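Local coordinates for protein Ufm1-specific protease (Caenorhabditis elegans, PDB 5EJJ) that acts as a thiol protease that cleaves the peptide bond after the C-terminal glycine of the ubiquitin-like modifier Ufm1, releasing it from its target proteins, at residues A[62-74]-A[295-307]. Residues are numbered along the deposited sequence; the frame is centred on the assembly and turned at random.
Sequences RQFLESSLSADIE and PPGWVSLLHLQLP
His303, on strand 302-306 of a two-stranded antiparallel sheet, is held by its backbone to Ser68 at the last turn of helix 59-68 from the MPN domain, and by its ring to Ser70 in the loop that follows, far from the active site. Its amide N donates a nearly straight bond to Ser68 O (2.7 Å), in the carbonyl plane. With CG beside the backbone N (chi1 -46°), the imidazole swings along the outgoing chain, bringing NE2 within 2.9 Å of Ser70 OG, which lies in the ring plane, at the edge. Serine suits this spot, small and able to pair with both the imidazole and a water that Leu301 N donates to. Replacing the imidazole by the methyl of an alanine would probably leave Ser70 OG without its ring partner and open a gap beside the Leu69 backbone. Leu304 CD2 touches both Ser68 OG and, at 4.2 Å, Phe64 CZ, while Leu322 of helix 312-325 packs against Leu304 and Phe64. Among these apolar groups, Ser68 turns its hydroxyl back onto the preceding turn: OG donates to Phe64 O at 3.0 Å, from the opposite face of that carbonyl's plane to Ser67 OG, which also bonds Asn270.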
loop_
_atom_site.group_PDB
_atom_site.type_symbol
_atom_site.label_atom_id
_atom_site.label_comp_id
_atom_site.label_asym_id
_atom_site.label_seq_id
_atom_site.Cartn_x
_atom_site.Cartn_y
_atom_site.Cartn_z
ATOM N N ARG A 62 -16.303 -15.249 3.801
ATOM C CA ARG A 62 -16.326 -14.962 2.380
ATOM C C ARG A 62 -16.862 -13.558 2.203
ATOM O O ARG A 62 -16.293 -12.749 1.484
ATOM C CB ARG A 62 -17.187 -15.962 1.610
ATOM C CG ARG A 62 -16.950 -15.940 0.108
ATOM C CD ARG A 62 -18.113 -16.544 -0.716
ATOM N NE ARG A 62 -19.447 -16.008 -0.378
ATOM C CZ ARG A 62 -19.853 -14.735 -0.532
ATOM N NH1 ARG A 62 -19.048 -13.790 -1.016
ATOM N NH2 ARG A 62 -21.091 -14.398 -0.181
ATOM N N GLN A 63 -17.955 -13.264 2.890
ATOM C CA GLN A 63 -18.560 -11.944 2.828
ATOM C C GLN A 63 -17.661 -10.870 3.414
ATOM O O GLN A 63 -17.696 -9.724 2.969
ATOM C CB GLN A 63 -19.879 -11.923 3.585
ATOM C CG GLN A 63 -20.939 -12.846 3.045
ATOM C CD GLN A 63 -22.166 -12.854 3.928
ATOM O OE1 GLN A 63 -22.276 -12.059 4.872
ATOM N NE2 GLN A 63 -23.098 -13.754 3.633
ATOM N N PHE A 64 -16.876 -11.207 4.430
ATOM C CA PHE A 64 -15.940 -10.208 4.929
ATOM C C PHE A 64 -14.875 -9.878 3.885
ATOM O O PHE A 64 -14.550 -8.713 3.671
ATOM C CB PHE A 64 -15.267 -10.606 6.231
ATOM C CG PHE A 64 -14.363 -9.540 6.755
ATOM C CD1 PHE A 64 -14.891 -8.404 7.377
ATOM C CD2 PHE A 64 -12.985 -9.631 6.579
ATOM C CE1 PHE A 64 -14.065 -7.401 7.849
ATOM C CE2 PHE A 64 -12.144 -8.635 7.044
ATOM C CZ PHE A 64 -12.680 -7.518 7.681
ATOM N N LEU A 65 -14.342 -10.907 3.237
ATOM C CA LEU A 65 -13.328 -10.710 2.216
ATOM C C LEU A 65 -13.828 -9.793 1.120
ATOM O O LEU A 65 -13.214 -8.764 0.860
ATOM C CB LEU A 65 -12.860 -12.040 1.618
ATOM C CG LEU A 65 -12.121 -12.953 2.598
ATOM C CD1 LEU A 65 -11.579 -14.120 1.858
ATOM C CD2 LEU A 65 -11.017 -12.233 3.314
ATOM N N GLU A 66 -14.952 -10.154 0.503
ATOM C CA GLU A 66 -15.474 -9.444 -0.667
ATOM C C GLU A 66 -15.757 -7.974 -0.350
ATOM O O GLU A 66 -15.548 -7.107 -1.196
ATOM C CB GLU A 66 -16.724 -10.151 -1.197
ATOM C CG GLU A 66 -17.169 -9.796 -2.631
ATOM C CD GLU A 66 -18.008 -10.940 -3.276
ATOM O OE1 GLU A 66 -18.394 -10.853 -4.479
ATOM O OE2 GLU A 66 -18.280 -11.945 -2.562
ATOM N N SER A 67 -16.184 -7.680 0.873
ATOM C CA SER A 67 -16.516 -6.308 1.210
ATOM C C SER A 67 -15.257 -5.467 1.335
ATOM O O SER A 67 -15.305 -4.232 1.401
ATOM C CB SER A 67 -17.309 -6.247 2.518
ATOM O OG SER A 67 -16.466 -6.151 3.658
ATOM N N SER A 68 -14.119 -6.139 1.379
ATOM C CA SER A 68 -12.859 -5.449 1.579
ATOM C C SER A 68 -12.087 -5.208 0.303
ATOM O O SER A 68 -11.110 -4.482 0.308
ATOM C CB SER A 68 -12.017 -6.229 2.549
ATOM O OG SER A 68 -12.713 -6.302 3.781
ATOM N N LEU A 69 -12.539 -5.813 -0.788
ATOM C CA LEU A 69 -11.903 -5.667 -2.080
ATOM C C LEU A 69 -12.563 -4.551 -2.885
ATOM O O LEU A 69 -13.675 -4.122 -2.575
ATOM C CB LEU A 69 -11.990 -6.983 -2.827
ATOM C CG LEU A 69 -11.559 -8.125 -1.925
ATOM C CD1 LEU A 69 -11.708 -9.425 -2.642
ATOM C CD2 LEU A 69 -10.133 -7.917 -1.538
ATOM N N SER A 70 -11.865 -4.077 -3.913
ATOM C CA SER A 70 -12.377 -3.002 -4.750
ATOM C C SER A 70 -13.619 -3.424 -5.470
ATOM O O SER A 70 -13.762 -4.576 -5.855
ATOM C CB SER A 70 -11.349 -2.546 -5.770
ATOM O OG SER A 70 -10.477 -1.592 -5.205
ATOM N N ALA A 71 -14.492 -2.444 -5.676
ATOM C CA ALA A 71 -15.868 -2.654 -6.097
ATOM C C ALA A 71 -16.011 -3.384 -7.427
ATOM O O ALA A 71 -17.029 -4.038 -7.653
ATOM C CB ALA A 71 -16.600 -1.345 -6.127
ATOM N N ASP A 72 -15.004 -3.298 -8.297
ATOM C CA ASP A 72 -15.079 -3.994 -9.581
ATOM C C ASP A 72 -14.750 -5.490 -9.494
ATOM O O ASP A 72 -14.828 -6.217 -10.478
ATOM C CB ASP A 72 -14.176 -3.318 -10.597
ATOM C CG ASP A 72 -12.706 -3.533 -10.307
ATOM O OD1 ASP A 72 -12.235 -3.199 -9.192
ATOM O OD2 ASP A 72 -12.011 -4.049 -11.201
ATOM N N ILE A 73 -14.400 -5.944 -8.303
ATOM C CA ILE A 73 -13.927 -7.292 -8.092
ATOM C C ILE A 73 -14.933 -8.087 -7.279
ATOM O O ILE A 73 -15.479 -7.604 -6.300
ATOM C CB ILE A 73 -12.606 -7.224 -7.346
ATOM C CG1 ILE A 73 -11.566 -6.602 -8.259
ATOM C CG2 ILE A 73 -12.153 -8.584 -6.877
ATOM C CD1 ILE A 73 -10.174 -6.743 -7.753
ATOM N N GLU A 74 -15.190 -9.319 -7.686
ATOM C CA GLU A 74 -16.089 -10.167 -6.920
ATOM C C GLU A 74 -15.596 -11.602 -6.890
ATOM O O GLU A 74 -14.627 -11.956 -7.554
ATOM C CB GLU A 74 -17.462 -10.144 -7.560
ATOM C CG GLU A 74 -17.478 -10.792 -8.904
ATOM C CD GLU A 74 -18.694 -10.395 -9.698
ATOM O OE1 GLU A 74 -18.567 -9.516 -10.591
ATOM O OE2 GLU A 74 -19.786 -10.954 -9.424
ATOM N N PRO A 295 -1.519 -3.456 -0.114
ATOM C CA PRO A 295 -0.578 -4.415 0.454
ATOM C C PRO A 295 0.531 -4.733 -0.518
ATOM O O PRO A 295 0.353 -4.524 -1.718
ATOM C CB PRO A 295 -1.447 -5.647 0.689
ATOM C CG PRO A 295 -2.783 -5.071 1.003
ATOM C CD PRO A 295 -2.907 -3.904 0.040
ATOM N N PRO A 296 1.677 -5.210 -0.003
ATOM C CA PRO A 296 2.800 -5.587 -0.868
ATOM C C PRO A 296 2.362 -6.643 -1.871
ATOM O O PRO A 296 1.784 -7.663 -1.483
ATOM C CB PRO A 296 3.822 -6.167 0.123
ATOM C CG PRO A 296 3.015 -6.571 1.305
ATOM C CD PRO A 296 1.972 -5.491 1.412
ATOM N N GLY A 297 2.593 -6.370 -3.148
ATOM C CA GLY A 297 2.330 -7.343 -4.185
ATOM C C GLY A 297 1.029 -7.098 -4.894
ATOM O O GLY A 297 0.891 -7.419 -6.081
ATOM N N TRP A 298 0.072 -6.542 -4.153
ATOM C CA TRP A 298 -1.290 -6.309 -4.648
ATOM C C TRP A 298 -1.413 -5.283 -5.788
ATOM O O TRP A 298 -0.658 -4.320 -5.857
ATOM C CB TRP A 298 -2.158 -5.850 -3.493
ATOM C CG TRP A 298 -2.580 -6.921 -2.579
ATOM C CD1 TRP A 298 -1.859 -7.992 -2.176
ATOM C CD2 TRP A 298 -3.857 -7.031 -1.954
ATOM N NE1 TRP A 298 -2.610 -8.773 -1.319
ATOM C CE2 TRP A 298 -3.842 -8.199 -1.174
ATOM C CE3 TRP A 298 -5.015 -6.250 -1.981
ATOM C CZ2 TRP A 298 -4.935 -8.604 -0.436
ATOM C CZ3 TRP A 298 -6.084 -6.649 -1.251
ATOM C CH2 TRP A 298 -6.045 -7.815 -0.486
ATOM N N VAL A 299 -2.376 -5.479 -6.670
ATOM C CA VAL A 299 -2.539 -4.561 -7.788
ATOM C C VAL A 299 -3.930 -3.954 -7.796
ATOM O O VAL A 299 -4.317 -3.272 -8.742
ATOM C CB VAL A 299 -2.308 -5.253 -9.124
ATOM C CG1 VAL A 299 -0.914 -5.723 -9.201
ATOM C CG2 VAL A 299 -3.253 -6.429 -9.264
ATOM N N SER A 300 -4.693 -4.217 -6.746
ATOM C CA SER A 300 -5.933 -3.515 -6.514
ATOM C C SER A 300 -5.909 -3.254 -5.007
ATOM O O SER A 300 -5.251 -3.994 -4.269
ATOM C CB SER A 300 -7.119 -4.374 -6.975
ATOM O OG SER A 300 -8.359 -3.978 -6.384
ATOM N N LEU A 301 -6.605 -2.203 -4.563
ATOM C CA LEU A 301 -6.558 -1.743 -3.178
ATOM C C LEU A 301 -7.328 -2.645 -2.224
ATOM O O LEU A 301 -8.097 -3.495 -2.658
ATOM C CB LEU A 301 -7.106 -0.322 -3.098
ATOM C CG LEU A 301 -6.357 0.712 -3.943
ATOM C CD1 LEU A 301 -7.155 1.996 -4.074
ATOM C CD2 LEU A 301 -4.990 1.001 -3.327
ATOM N N LEU A 302 -7.105 -2.450 -0.930
ATOM C CA LEU A 302 -7.780 -3.177 0.140
ATOM C C LEU A 302 -8.457 -2.152 1.034
ATOM O O LEU A 302 -7.829 -1.173 1.440
ATOM C CB LEU A 302 -6.762 -3.941 0.982
ATOM C CG LEU A 302 -7.187 -4.543 2.323
ATOM C CD1 LEU A 302 -8.065 -5.755 2.170
ATOM C CD2 LEU A 302 -5.972 -4.961 3.044
ATOM N N HIS A 303 -9.731 -2.377 1.355
ATOM C CA HIS A 303 -10.542 -1.360 2.011
ATOM C C HIS A 303 -11.060 -1.868 3.333
ATOM O O HIS A 303 -11.675 -2.913 3.395
ATOM C CB HIS A 303 -11.718 -0.995 1.140
ATOM C CG HIS A 303 -11.357 -0.778 -0.287
ATOM N ND1 HIS A 303 -11.276 0.476 -0.846
ATOM C CD2 HIS A 303 -11.058 -1.654 -1.276
ATOM C CE1 HIS A 303 -10.946 0.360 -2.117
ATOM N NE2 HIS A 303 -10.803 -0.922 -2.402
ATOM N N LEU A 304 -10.824 -1.132 4.405
ATOM C CA LEU A 304 -11.169 -1.657 5.706
ATOM C C LEU A 304 -11.659 -0.572 6.640
ATOM O O LEU A 304 -11.134 0.547 6.654
ATOM C CB LEU A 304 -9.961 -2.349 6.331
ATOM C CG LEU A 304 -9.358 -3.551 5.609
ATOM C CD1 LEU A 304 -8.079 -3.953 6.290
ATOM C CD2 LEU A 304 -10.345 -4.702 5.571
ATOM N N GLN A 305 -12.686 -0.923 7.404
ATOM C CA GLN A 305 -13.131 -0.150 8.553
ATOM C C GLN A 305 -12.377 -0.723 9.739
ATOM O O GLN A 305 -12.451 -1.935 9.997
ATOM C CB GLN A 305 -14.624 -0.337 8.743
ATOM C CG GLN A 305 -15.390 0.002 7.513
ATOM C CD GLN A 305 -15.148 1.430 7.131
ATOM O OE1 GLN A 305 -14.464 1.710 6.153
ATOM N NE2 GLN A 305 -15.677 2.354 7.925
ATOM N N LEU A 306 -11.613 0.127 10.427
ATOM C CA LEU A 306 -10.735 -0.330 11.515
ATOM C C LEU A 306 -11.284 -0.023 12.914
ATOM O O LEU A 306 -11.681 1.113 13.204
ATOM C CB LEU A 306 -9.360 0.295 11.361
ATOM C CG LEU A 306 -8.604 -0.121 10.118
ATOM C CD1 LEU A 306 -7.331 0.661 10.057
ATOM C CD2 LEU A 306 -8.334 -1.609 10.176
ATOM N N PRO A 307 -11.322 -1.040 13.782
ATOM C CA PRO A 307 -11.814 -0.864 15.156
ATOM C C PRO A 307 -10.797 -0.142 16.039
ATOM O O PRO A 307 -10.043 -0.783 16.761
ATOM C CB PRO A 307 -12.044 -2.303 15.642
ATOM C CG PRO A 307 -11.166 -3.153 14.779
ATOM C CD PRO A 307 -11.072 -2.451 13.444
HETATM O O HOH W 1 -14.647 -2.248 2.958
HETATM O O HOH W 2 -8.065 -0.785 -6.490
HETATM O O HOH W 3 -9.421 -3.091 -9.352
#